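Local coordinates for malonyl CoA-acyl carrier protein transacylase (Staphylococcus aureus, PDB 3IM9), which catalyses the transfer of the malonyl group from coenzyme A to holo-acyl carrier protein, supplying malonyl-ACP for fatty acid biosynthesis, at residues A[19-24]-A[72-77]; A[41-46]-A[111-116]; A[76-81]-A[100-105]; A[83-88]-A[279-284]; A[301-304]-A[308-311]. One frame throughout, in Å; residues are numbered along the deposited sequence.

Contact 1 of 5, residues A[19-24]-A[72-77]; sequences QGAQKV and PALLTH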
# COMPACT_ATOMS: atom_id res chain seq x y z
N GLN A 19 2.83 -1.35 -3.96
CA GLN A 19 3.95 -1.37 -4.98
C GLN A 19 5.24 -1.76 -4.34
O GLN A 19 5.64 -1.20 -3.25
CB GLN A 19 4.00 0.04 -5.58
CG GLN A 19 4.95 0.12 -6.78
CD GLN A 19 4.29 -0.38 -8.03
OE1 GLN A 19 3.11 -0.13 -8.29
NE2 GLN A 19 5.10 -1.11 -8.87
N GLY A 20 5.94 -2.67 -4.99
CA GLY A 20 7.20 -3.20 -4.43
C GLY A 20 7.10 -4.62 -3.92
O GLY A 20 8.12 -5.33 -3.91
N ALA A 21 5.87 -5.07 -3.62
CA ALA A 21 5.70 -6.44 -3.20
C ALA A 21 5.36 -7.45 -4.33
O ALA A 21 5.38 -8.66 -4.13
CB ALA A 21 4.60 -6.51 -2.11
N GLN A 22 5.12 -6.95 -5.55
CA GLN A 22 4.72 -7.83 -6.66
C GLN A 22 5.87 -8.81 -7.01
O GLN A 22 7.07 -8.48 -6.78
CB GLN A 22 4.34 -6.99 -7.89
CG GLN A 22 5.49 -6.22 -8.61
CD GLN A 22 5.90 -4.95 -7.94
OE1 GLN A 22 5.38 -4.49 -6.92
NE2 GLN A 22 6.94 -4.37 -8.54
N LYS A 23 5.51 -9.87 -7.71
CA LYS A 23 6.50 -10.81 -8.25
C LYS A 23 5.87 -11.55 -9.37
O LYS A 23 4.68 -11.90 -9.24
CB LYS A 23 7.03 -11.79 -7.19
CG LYS A 23 5.98 -12.62 -6.49
CD LYS A 23 6.80 -13.56 -5.49
CE LYS A 23 6.01 -14.82 -5.11
NZ LYS A 23 5.58 -15.64 -6.33
N VAL A 24 6.65 -11.79 -10.45
CA VAL A 24 6.15 -12.61 -11.52
C VAL A 24 5.85 -14.00 -10.97
O VAL A 24 6.62 -14.62 -10.21
CB VAL A 24 7.09 -12.70 -12.71
CG1 VAL A 24 6.41 -13.57 -13.80
CG2 VAL A 24 7.43 -11.29 -13.18
N PRO A 72 -3.57 -2.90 -10.12
CA PRO A 72 -4.65 -3.89 -10.19
C PRO A 72 -4.12 -5.29 -9.97
O PRO A 72 -4.86 -6.11 -9.39
CB PRO A 72 -5.20 -3.75 -11.65
CG PRO A 72 -4.11 -2.99 -12.40
CD PRO A 72 -3.47 -2.09 -11.35
N ALA A 73 -2.85 -5.57 -10.30
CA ALA A 73 -2.33 -6.93 -10.00
C ALA A 73 -2.27 -7.22 -8.51
O ALA A 73 -2.67 -8.29 -8.06
CB ALA A 73 -0.89 -6.98 -10.60
N LEU A 74 -1.83 -6.28 -7.70
CA LEU A 74 -1.72 -6.46 -6.27
C LEU A 74 -3.12 -6.52 -5.66
O LEU A 74 -3.32 -7.36 -4.78
CB LEU A 74 -0.94 -5.27 -5.66
CG LEU A 74 0.58 -5.31 -5.89
CD1 LEU A 74 1.18 -3.89 -5.71
CD2 LEU A 74 1.25 -6.30 -4.94
N LEU A 75 -4.01 -5.59 -6.05
CA LEU A 75 -5.38 -5.70 -5.53
C LEU A 75 -5.99 -7.06 -5.83
O LEU A 75 -6.67 -7.63 -4.94
CB LEU A 75 -6.23 -4.55 -6.15
CG LEU A 75 -7.64 -4.51 -5.55
CD1 LEU A 75 -7.64 -3.67 -4.29
CD2 LEU A 75 -8.55 -3.84 -6.57
N THR A 76 -5.77 -7.54 -7.07
CA THR A 76 -6.38 -8.79 -7.47
C THR A 76 -5.79 -9.94 -6.65
O THR A 76 -6.55 -10.81 -6.13
CB THR A 76 -6.08 -9.04 -8.92
OG1 THR A 76 -6.81 -8.00 -9.63
CG2 THR A 76 -6.64 -10.40 -9.39
N HIS A 77 -4.47 -9.99 -6.43
CA HIS A 77 -3.86 -11.09 -5.68
C HIS A 77 -4.33 -11.06 -4.23
O HIS A 77 -4.80 -12.08 -3.70
CB HIS A 77 -2.35 -10.91 -5.74
CG HIS A 77 -1.56 -12.08 -5.20
ND1 HIS A 77 -2.08 -13.29 -4.76
CD2 HIS A 77 -0.22 -12.15 -5.09
CE1 HIS A 77 -1.05 -14.08 -4.42
NE2 HIS A 77 0.08 -13.38 -4.59

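Contact 2 of 5, residues A[41-46]-A[111-116]; sequences LTSAAK and SFEDAV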
# COMPACT_ATOMS: atom_id res chain seq x y z
N LEU A 41 -9.97 -13.69 -9.60
CA LEU A 41 -9.01 -13.56 -10.72
C LEU A 41 -9.72 -13.42 -12.06
O LEU A 41 -9.31 -12.65 -12.90
CB LEU A 41 -8.09 -14.83 -10.67
CG LEU A 41 -7.18 -14.77 -9.48
CD1 LEU A 41 -6.67 -16.18 -9.15
CD2 LEU A 41 -5.88 -13.93 -9.78
N THR A 42 -10.80 -14.18 -12.27
CA THR A 42 -11.55 -14.10 -13.52
C THR A 42 -12.34 -12.80 -13.58
O THR A 42 -12.43 -12.23 -14.68
CB THR A 42 -12.57 -15.25 -13.58
OG1 THR A 42 -11.86 -16.50 -13.69
CG2 THR A 42 -13.48 -15.13 -14.76
N SER A 43 -12.74 -12.26 -12.43
CA SER A 43 -13.40 -10.93 -12.48
C SER A 43 -12.46 -9.88 -13.01
O SER A 43 -12.80 -9.08 -13.83
CB SER A 43 -13.92 -10.54 -11.11
OG SER A 43 -14.56 -9.26 -11.11
N ALA A 44 -11.23 -9.91 -12.49
CA ALA A 44 -10.21 -8.93 -12.92
C ALA A 44 -9.94 -9.12 -14.42
O ALA A 44 -9.85 -8.17 -15.20
CB ALA A 44 -8.92 -9.17 -12.12
N ALA A 45 -9.79 -10.37 -14.85
CA ALA A 45 -9.54 -10.68 -16.29
C ALA A 45 -10.68 -10.14 -17.20
O ALA A 45 -10.41 -9.64 -18.28
CB ALA A 45 -9.36 -12.16 -16.52
N LYS A 46 -11.94 -10.32 -16.73
CA LYS A 46 -13.06 -9.87 -17.57
C LYS A 46 -13.20 -8.36 -17.51
O LYS A 46 -13.88 -7.81 -18.38
CB LYS A 46 -14.37 -10.49 -17.07
CG LYS A 46 -14.54 -12.00 -17.13
CD LYS A 46 -13.71 -12.50 -18.17
CE LYS A 46 -13.57 -14.01 -17.93
NZ LYS A 46 -13.62 -14.85 -19.24
N SER A 111 -16.73 -2.65 -3.78
CA SER A 111 -16.73 -4.03 -4.31
C SER A 111 -15.37 -4.27 -5.05
O SER A 111 -14.71 -3.26 -5.51
CB SER A 111 -17.87 -4.27 -5.32
OG SER A 111 -17.70 -3.51 -6.53
N PHE A 112 -15.01 -5.54 -5.24
CA PHE A 112 -13.74 -5.79 -5.91
C PHE A 112 -13.79 -5.19 -7.33
O PHE A 112 -12.80 -4.62 -7.79
CB PHE A 112 -13.50 -7.31 -6.03
CG PHE A 112 -12.29 -7.61 -6.86
CD1 PHE A 112 -10.97 -7.32 -6.33
CD2 PHE A 112 -12.44 -8.01 -8.18
CE1 PHE A 112 -9.89 -7.51 -7.21
CE2 PHE A 112 -11.35 -8.23 -9.01
CZ PHE A 112 -10.02 -7.92 -8.49
N GLU A 113 -14.87 -5.35 -8.12
CA GLU A 113 -14.89 -4.88 -9.50
C GLU A 113 -14.81 -3.38 -9.55
O GLU A 113 -14.07 -2.86 -10.42
CB GLU A 113 -16.30 -5.20 -10.17
CG GLU A 113 -16.37 -6.51 -10.84
CD GLU A 113 -17.80 -6.78 -11.38
OE1 GLU A 113 -18.76 -6.79 -10.55
OE2 GLU A 113 -17.89 -6.98 -12.62
N ASP A 114 -15.42 -2.68 -8.59
CA ASP A 114 -15.30 -1.19 -8.58
C ASP A 114 -13.81 -0.86 -8.23
O ASP A 114 -13.21 0.02 -8.89
CB ASP A 114 -16.18 -0.53 -7.50
CG ASP A 114 -17.68 -0.62 -7.83
OD1 ASP A 114 -18.05 -1.12 -8.88
OD2 ASP A 114 -18.43 -0.07 -6.98
N ALA A 115 -13.27 -1.47 -7.18
CA ALA A 115 -11.86 -1.16 -6.73
C ALA A 115 -10.83 -1.49 -7.78
O ALA A 115 -9.86 -0.74 -7.95
CB ALA A 115 -11.57 -1.93 -5.50
N VAL A 116 -11.04 -2.55 -8.58
CA VAL A 116 -9.98 -2.91 -9.57
C VAL A 116 -9.95 -1.86 -10.71
O VAL A 116 -8.91 -1.47 -11.22
CB VAL A 116 -10.10 -4.40 -10.09
CG1 VAL A 116 -11.19 -4.53 -11.19
CG2 VAL A 116 -8.74 -4.82 -10.62

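Contact 3 of 5, residues A[76-81]-A[100-105]; sequences THSSAL and EYSSLV. With CA (calcium ion), chain B.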
# COMPACT_ATOMS: atom_id res chain seq x y z
N THR A 76 -5.77 -7.54 -7.07
CA THR A 76 -6.38 -8.79 -7.47
C THR A 76 -5.79 -9.94 -6.65
O THR A 76 -6.55 -10.81 -6.13
CB THR A 76 -6.08 -9.04 -8.92
OG1 THR A 76 -6.81 -8.00 -9.63
CG2 THR A 76 -6.64 -10.40 -9.39
N HIS A 77 -4.47 -9.99 -6.43
CA HIS A 77 -3.86 -11.09 -5.68
C HIS A 77 -4.33 -11.06 -4.23
O HIS A 77 -4.80 -12.08 -3.70
CB HIS A 77 -2.35 -10.91 -5.74
CG HIS A 77 -1.56 -12.08 -5.20
ND1 HIS A 77 -2.08 -13.29 -4.76
CD2 HIS A 77 -0.22 -12.15 -5.09
CE1 HIS A 77 -1.05 -14.08 -4.42
NE2 HIS A 77 0.08 -13.38 -4.59
N SER A 78 -4.29 -9.91 -3.57
CA SER A 78 -4.71 -9.82 -2.19
C SER A 78 -6.20 -10.15 -2.04
O SER A 78 -6.59 -10.84 -1.08
CB SER A 78 -4.44 -8.42 -1.61
OG SER A 78 -3.03 -8.25 -1.38
N SER A 79 -7.01 -9.67 -2.99
CA SER A 79 -8.48 -9.92 -2.86
C SER A 79 -8.77 -11.39 -3.13
O SER A 79 -9.77 -11.93 -2.59
CB SER A 79 -9.22 -9.05 -3.86
OG SER A 79 -9.09 -7.64 -3.48
N ALA A 80 -8.01 -12.03 -4.01
CA ALA A 80 -8.26 -13.45 -4.34
C ALA A 80 -7.93 -14.29 -3.13
O ALA A 80 -8.67 -15.21 -2.76
CB ALA A 80 -7.39 -13.88 -5.56
N LEU A 81 -6.81 -13.98 -2.47
CA LEU A 81 -6.46 -14.66 -1.21
C LEU A 81 -7.52 -14.43 -0.19
O LEU A 81 -7.92 -15.36 0.55
CB LEU A 81 -5.10 -14.25 -0.66
CG LEU A 81 -3.89 -14.64 -1.48
CD1 LEU A 81 -2.65 -13.89 -1.01
CD2 LEU A 81 -3.58 -16.13 -1.35
N GLU A 100 -4.22 0.16 0.60
CA GLU A 100 -5.40 0.68 1.29
C GLU A 100 -6.64 0.29 0.50
O GLU A 100 -7.70 0.14 1.12
CB GLU A 100 -5.25 2.21 1.42
CG GLU A 100 -6.36 2.86 2.35
CD GLU A 100 -5.88 4.11 2.98
OE1 GLU A 100 -4.72 4.14 3.45
OE2 GLU A 100 -6.69 5.07 3.03
N TYR A 101 -6.54 0.17 -0.82
CA TYR A 101 -7.72 -0.27 -1.65
C TYR A 101 -8.07 -1.70 -1.32
O TYR A 101 -9.27 -2.07 -1.36
CB TYR A 101 -7.48 0.01 -3.10
CG TYR A 101 -7.49 1.47 -3.37
CD1 TYR A 101 -6.32 2.26 -3.32
CD2 TYR A 101 -8.70 2.11 -3.71
CE1 TYR A 101 -6.32 3.66 -3.53
CE2 TYR A 101 -8.74 3.50 -3.91
CZ TYR A 101 -7.57 4.24 -3.82
OH TYR A 101 -7.67 5.61 -4.03
N SER A 102 -7.11 -2.57 -1.07
CA SER A 102 -7.42 -3.91 -0.65
C SER A 102 -8.15 -3.86 0.69
O SER A 102 -9.06 -4.66 0.90
CB SER A 102 -6.11 -4.68 -0.52
OG SER A 102 -5.51 -4.76 -1.83
N SER A 103 -7.76 -2.95 1.57
CA SER A 103 -8.50 -2.78 2.86
C SER A 103 -9.94 -2.37 2.54
O SER A 103 -10.87 -2.81 3.29
CB SER A 103 -7.78 -1.71 3.70
OG SER A 103 -6.60 -2.20 4.27
N LEU A 104 -10.16 -1.50 1.55
CA LEU A 104 -11.53 -0.98 1.21
C LEU A 104 -12.34 -2.13 0.70
O LEU A 104 -13.58 -2.24 1.01
CB LEU A 104 -11.51 0.15 0.16
CG LEU A 104 -10.69 1.37 0.60
CD1 LEU A 104 -10.99 2.54 -0.40
CD2 LEU A 104 -11.00 1.84 2.05
N VAL A 105 -11.77 -3.05 -0.09
CA VAL A 105 -12.55 -4.22 -0.54
C VAL A 105 -12.81 -5.10 0.69
O VAL A 105 -13.96 -5.61 0.85
CB VAL A 105 -11.68 -4.98 -1.59
CG1 VAL A 105 -12.29 -6.38 -1.94
CG2 VAL A 105 -11.59 -4.14 -2.86
CA CA B . -5.47 7.04 -3.45
O HOH W 1 -2.83 -5.37 -1.72

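Contact 4 of 5, residues A[83-88]-A[279-284]; sequences AALKNL and IEIGPG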
# COMPACT_ATOMS: atom_id res chain seq x y z
N ALA A 83 -10.66 -13.80 -0.52
CA ALA A 83 -11.97 -14.45 -0.84
C ALA A 83 -11.81 -15.95 -0.43
O ALA A 83 -12.82 -16.56 -0.09
CB ALA A 83 -12.24 -14.29 -2.29
N ALA A 84 -10.60 -16.52 -0.44
CA ALA A 84 -10.39 -17.96 -0.18
C ALA A 84 -10.30 -18.25 1.30
O ALA A 84 -10.42 -19.42 1.71
CB ALA A 84 -9.14 -18.49 -0.88
N LEU A 85 -10.00 -17.25 2.15
CA LEU A 85 -9.82 -17.43 3.56
C LEU A 85 -11.16 -17.52 4.31
O LEU A 85 -12.08 -16.66 4.17
CB LEU A 85 -9.00 -16.26 4.15
CG LEU A 85 -7.53 -16.29 3.68
CD1 LEU A 85 -6.89 -14.93 3.94
CD2 LEU A 85 -6.81 -17.37 4.55
N LYS A 86 -11.22 -18.53 5.16
CA LYS A 86 -12.39 -18.77 6.05
C LYS A 86 -12.19 -18.20 7.46
O LYS A 86 -11.12 -18.32 8.06
CB LYS A 86 -12.69 -20.28 6.15
CG LYS A 86 -13.37 -20.90 4.97
CD LYS A 86 -13.72 -22.42 5.26
CE LYS A 86 -13.28 -23.41 4.13
NZ LYS A 86 -13.82 -23.10 2.75
N ASN A 87 -13.30 -17.62 7.98
CA ASN A 87 -13.34 -17.04 9.32
C ASN A 87 -12.17 -16.19 9.64
O ASN A 87 -11.41 -16.40 10.63
CB ASN A 87 -13.47 -18.15 10.34
CG ASN A 87 -14.82 -18.76 10.30
OD1 ASN A 87 -15.85 -18.05 10.29
ND2 ASN A 87 -14.85 -20.07 10.23
N LEU A 88 -11.98 -15.26 8.73
CA LEU A 88 -11.07 -14.24 9.00
C LEU A 88 -12.06 -13.21 9.57
O LEU A 88 -13.08 -12.84 8.92
CB LEU A 88 -10.49 -13.79 7.67
CG LEU A 88 -9.19 -13.04 7.69
CD1 LEU A 88 -8.07 -13.85 8.26
CD2 LEU A 88 -8.99 -12.77 6.21
N ILE A 279 -2.04 -9.79 10.23
CA ILE A 279 -2.06 -10.83 9.18
C ILE A 279 -1.92 -10.07 7.87
O ILE A 279 -2.83 -9.38 7.40
CB ILE A 279 -3.35 -11.56 9.19
CG1 ILE A 279 -3.51 -12.26 10.58
CG2 ILE A 279 -3.34 -12.70 8.06
CD1 ILE A 279 -4.91 -13.08 10.68
N GLU A 280 -0.73 -10.29 7.25
CA GLU A 280 -0.44 -9.73 5.88
C GLU A 280 -0.95 -10.67 4.81
O GLU A 280 -0.76 -11.90 4.88
CB GLU A 280 1.04 -9.49 5.82
CG GLU A 280 1.43 -8.73 4.48
CD GLU A 280 2.89 -8.37 4.46
OE1 GLU A 280 3.70 -8.78 5.31
OE2 GLU A 280 3.20 -7.56 3.53
N ILE A 281 -1.65 -10.12 3.82
CA ILE A 281 -2.31 -10.97 2.81
C ILE A 281 -1.93 -10.38 1.43
O ILE A 281 -2.35 -9.25 1.06
CB ILE A 281 -3.86 -10.95 2.99
CG1 ILE A 281 -4.14 -11.50 4.40
CG2 ILE A 281 -4.55 -11.76 1.85
CD1 ILE A 281 -5.69 -11.35 4.75
N GLY A 282 -1.13 -11.16 0.66
CA GLY A 282 -0.61 -10.62 -0.61
C GLY A 282 0.72 -11.32 -0.84
O GLY A 282 1.17 -12.13 -0.07
N PRO A 283 1.39 -10.94 -1.90
CA PRO A 283 2.66 -11.46 -2.20
C PRO A 283 3.72 -10.82 -1.29
O PRO A 283 3.57 -9.64 -0.87
CB PRO A 283 2.94 -10.95 -3.64
CG PRO A 283 2.19 -9.67 -3.83
CD PRO A 283 0.95 -9.90 -2.85
N GLY A 284 4.75 -11.62 -0.94
CA GLY A 284 5.78 -11.09 -0.07
C GLY A 284 5.39 -10.98 1.41
O GLY A 284 4.25 -11.29 1.78

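Contact 5 of 5, residues A[301-304]-A[308-311]; sequences TSIQ and DVKG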
# COMPACT_ATOMS: atom_id res chain seq x y z
N THR A 301 1.55 -12.89 10.98
CA THR A 301 1.26 -13.97 10.08
C THR A 301 1.28 -13.47 8.65
O THR A 301 0.75 -12.39 8.39
CB THR A 301 -0.15 -14.53 10.40
OG1 THR A 301 -0.10 -15.09 11.75
CG2 THR A 301 -0.54 -15.63 9.37
N SER A 302 1.87 -14.27 7.74
CA SER A 302 1.85 -13.87 6.32
C SER A 302 1.08 -14.93 5.53
O SER A 302 1.41 -16.14 5.68
CB SER A 302 3.30 -13.73 5.77
OG SER A 302 3.27 -13.78 4.34
N ILE A 303 0.12 -14.50 4.71
CA ILE A 303 -0.65 -15.35 3.77
C ILE A 303 -0.27 -14.96 2.36
O ILE A 303 -0.63 -13.84 1.92
CB ILE A 303 -2.20 -15.24 3.99
CG1 ILE A 303 -2.54 -15.46 5.45
CG2 ILE A 303 -2.98 -16.16 3.03
CD1 ILE A 303 -2.30 -16.79 5.94
N GLN A 304 0.48 -15.84 1.70
CA GLN A 304 1.03 -15.54 0.34
C GLN A 304 0.51 -16.55 -0.69
O GLN A 304 0.30 -16.19 -1.85
CB GLN A 304 2.56 -15.58 0.35
CG GLN A 304 3.21 -14.54 1.23
CD GLN A 304 4.69 -14.66 1.24
OE1 GLN A 304 5.33 -14.57 2.30
NE2 GLN A 304 5.26 -14.75 0.10
N ASP A 308 -0.75 -21.49 2.23
CA ASP A 308 -0.99 -20.72 3.43
C ASP A 308 -2.49 -20.58 3.71
O ASP A 308 -2.85 -20.60 4.88
CB ASP A 308 -0.48 -19.27 3.25
CG ASP A 308 1.07 -19.20 3.15
OD1 ASP A 308 1.74 -20.12 3.65
OD2 ASP A 308 1.61 -18.26 2.56
N VAL A 309 -3.28 -20.36 2.66
CA VAL A 309 -4.76 -20.31 2.79
C VAL A 309 -5.26 -21.65 3.39
O VAL A 309 -6.06 -21.64 4.31
CB VAL A 309 -5.42 -20.08 1.46
CG1 VAL A 309 -7.01 -20.22 1.51
CG2 VAL A 309 -5.06 -18.64 0.94
N LYS A 310 -4.80 -22.77 2.85
CA LYS A 310 -5.24 -24.08 3.37
C LYS A 310 -4.81 -24.23 4.81
O LYS A 310 -5.60 -24.74 5.64
CB LYS A 310 -4.64 -25.18 2.51
CG LYS A 310 -5.25 -25.30 1.15
CD LYS A 310 -4.42 -26.37 0.35
CE LYS A 310 -4.91 -26.63 -1.04
NZ LYS A 310 -3.98 -27.63 -1.77
N GLY A 311 -3.61 -23.82 5.17
CA GLY A 311 -3.16 -23.96 6.52
C GLY A 311 -4.05 -23.12 7.46
O GLY A 311 -4.39 -23.56 8.56
O HOH W 2 3.96 -17.07 3.77

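Contact 1 of 5, residues A[19-24]-A[72-77]
L74 of helix 67-84 sets its two methyls against Q19, A21 and Q22, in the loop that follows strand 11-16 in the acyltransferase α/β core. Q19 and G20 in this loop belong to the GQG motif of FabD enzymes. In relatives, the backbone N of the corresponding glutamine helps form the oxyanion hole, consistent with the Q19 side chain lying about 6 Å from that of S97, probably the nucleophile. L74 CD1 lies 3.5 Å from Q19 N, while CD2 spreads the other way to A21 CB at 4.4 Å. With CG trans to the carbonyl carbon (chi1 -76°), the isobutyl fork leaves the helix straight for the loop; its flank also touches L98. Q19 itself turns away, OE1 bonding T67 OG1 and NE2 bonding T70 OG1. Q22 folds back through two successive turns, chi1 69° and chi2 -80°, and its amide closes the loop. Q22 N, 4.0 Å from L74 CD2, is buried with no polar partner in the model. The loop is locked by G20 N donating to Q22 OE1 at 2.7 Å, on a lone pair in the carbonyl plane.

Contact 2 of 5, residues A[41-46]-A[111-116]
The turns carrying S43 and A44 in helix 35-47 and F112 and E113 in helix 112-128 face each other across a 10.1 Å gap between segment axes, crossing at -48° with chain directions broadly alike. The first torsion of F112, 173°, swings CG trans to the backbone N and carries the ring out to the neighbouring helix, where one edge does the touching. S43 OG lies in the ring plane, 3.8 Å from F112 CD2, and A44 N is also at that edge, beside CE2. At the end of the ring, F112 CZ rests on A44 CB at 4.0 Å. T76 and S79 of helix 67-84 and I40 also pack on the ring, so F112 sits between helices 35-47 and 67-84. S43 points its hydroxyl across as well, chi1 180°, so that OG abuts the methylene E113 CG at 3.3 Å; beyond that carbon the E113 chain runs on extended. E113 also touches T47. The turn that presents F112 is fixed by its own helix start: S111 occupies the N-cap position, and S111 OG accepts from D114 N at 3.2 Å. This is structural packing between helices of the acyltransferase fold, away from the probable active site and the calcium site. Chemically, the contact is van der Waals with a polar accent: a hydroxyl oxygen set against the slightly positive C-H edge of an arene is probably mildly attractive, but the fit of methyl, ring and methylene probably does most of the holding.

Contact 3 of 5, residues A[76-81]-A[100-105]
Helix 99-106, which leaves the probable nucleophile elbow carrying S97, lies here against helix 67-84, and the seam is lined by three serines, S78 and S79 on one side and S102 on the other, together with the methyl-bearing V105 beside S102. S102 OG comes within 3.8 Å of S78 CB. The two hydroxyls, S78 OG and S102 OG, are 4.3 Å apart, and a water bridges them. It gives a hydrogen to S78 OG at 2.9 Å and pairs with S102 OG at 2.8 Å. S78 OG has a second partner, since it is also bonded to the carbonyl I281 O at the end of strand 275-281. The next residue, S79, places OG 3.8 Å from V105 CG1, a turn further along helix 99-106 than S102. The S79 hydroxyl sits beside its own backbone N (chi1 -68°), where it bonds L75 O in the same helix and offers V105 little more than packing. From another flank of helix 99-106, Y101 reaches the calcium site: its OH lies 2.7 Å from the calcium ion, which is in the plane of the ring at its edge. M253 O and Q256 OE1 also bind the ion, and R122 belongs to the same site. The chemistry implies a seam whose hydroxyls are satisfied by carbonyls and a bridging water, tying the helix behind the elbow to both helix 67-84 and the central sheet.

Contact 4 of 5, residues A[83-88]-A[279-284]
No flat group meets another across this contact: L85 and L88 touch I279 and I281 through methyl carbons, with no ring face or edge between the two segments. Two aromatic side chains pack around them, W312 of helix 306-312 against L85, L88 and I279, and F16 of strand 11-16 against I281. W312 NE1 bonds K86 O, holding the turn between the two leucines. The centre of the patch is the methyl I281 CD1, met by two leucines at once. L85 comes tip to tip, its CD1 3.9 Å from I281 CD1, and L88 comes likewise with CD2, also 3.9 Å from I281 CD1. The second branch of L88 goes to the other isoleucine: L88 CD1 slides past I279 CD1 at 4.1 Å, the two side chains running in opposite directions. L88 can serve both because its CG is trans to the backbone N (chi1 -160°), which opens the fork across the sheet face. I279 and I281, two residues apart on the strand, share one face of it. They also share a rotamer, CD1 trans to CA in each (chi2 180° and 173°), so the two CD1 methyls project alike. E280 between them turns to the other side, bonding S288 OG and L287 N. With the CA atoms of L85 and I281 9.9 Å apart and those of L88 and I279 9.6 Å apart, only side-chain ends bridge the gap. Such branched aliphatic packing, with the loop that follows helix 67-84 laid over a strand of the parallel sheet, is the usual layering of an α/β fold, here the acyltransferase core.

Contact 5 of 5, residues A[301-304]-A[308-311]
I303, at the end of strand 299-303, overlaps the first turn of helix 306-312, its CG2 lying 3.9 Å from V309 CG2 with the two side chains crossing at about a right angle. The other branch bends back: chi1 -51° and chi2 -67° curl CD1 over D308, 4.1 Å from D308 CB, as the two side chains slide past each other in opposite directions. V309 continues the apolar layer inward to L81 and A84 of helix 67-84. The polar half of the contact is the D308 carboxylate. D308 OD2 accepts from Q304 N at 2.8 Å, with an N-H...O angle of 160°, using the lone pair directed away from its other oxygen. The same carboxylate oxygen lies 3.6 Å from Q304 CB, and a water at 2.9 Å probably donates to D308 OD2 while bonding S302 OG only weakly. T305 OG1 accepts from D308 N near the start of the helix. Strand, tight connection and C-terminal helix are thereby stitched together at the edge of the parallel sheet, away from the probable active-site residues. In effect, the carboxylate closes the turn by taking up a backbone N-H the strand leaves behind; its place in the first turn of a helix would probably help stabilise its negative charge.

Helix 67-84 runs through the set: contacts 1 and 3 share T76 and H77 on it, contact 4 uses its end, and T76 also meets F112 and A44 of contact 2. Contact 3 is the most thoroughly buried and relies on water-linked hydroxyls; contacts 1, 2, 4 and 5 are only partly buried. Contacts 4 and 5 sit on neighbouring strands of one sheet, joined by E280-I303 and E280-T301 backbone bonds, yet contact 4 is wholly aliphatic while contact 5 adds a carboxylate bond. P283 packs on L74 and H77, linking contacts 1 and 4. Contact 1 lies nearest the probable active site, and contact 3 backs its elbow; contact 2 packs helices about 18 Å from the chain centre.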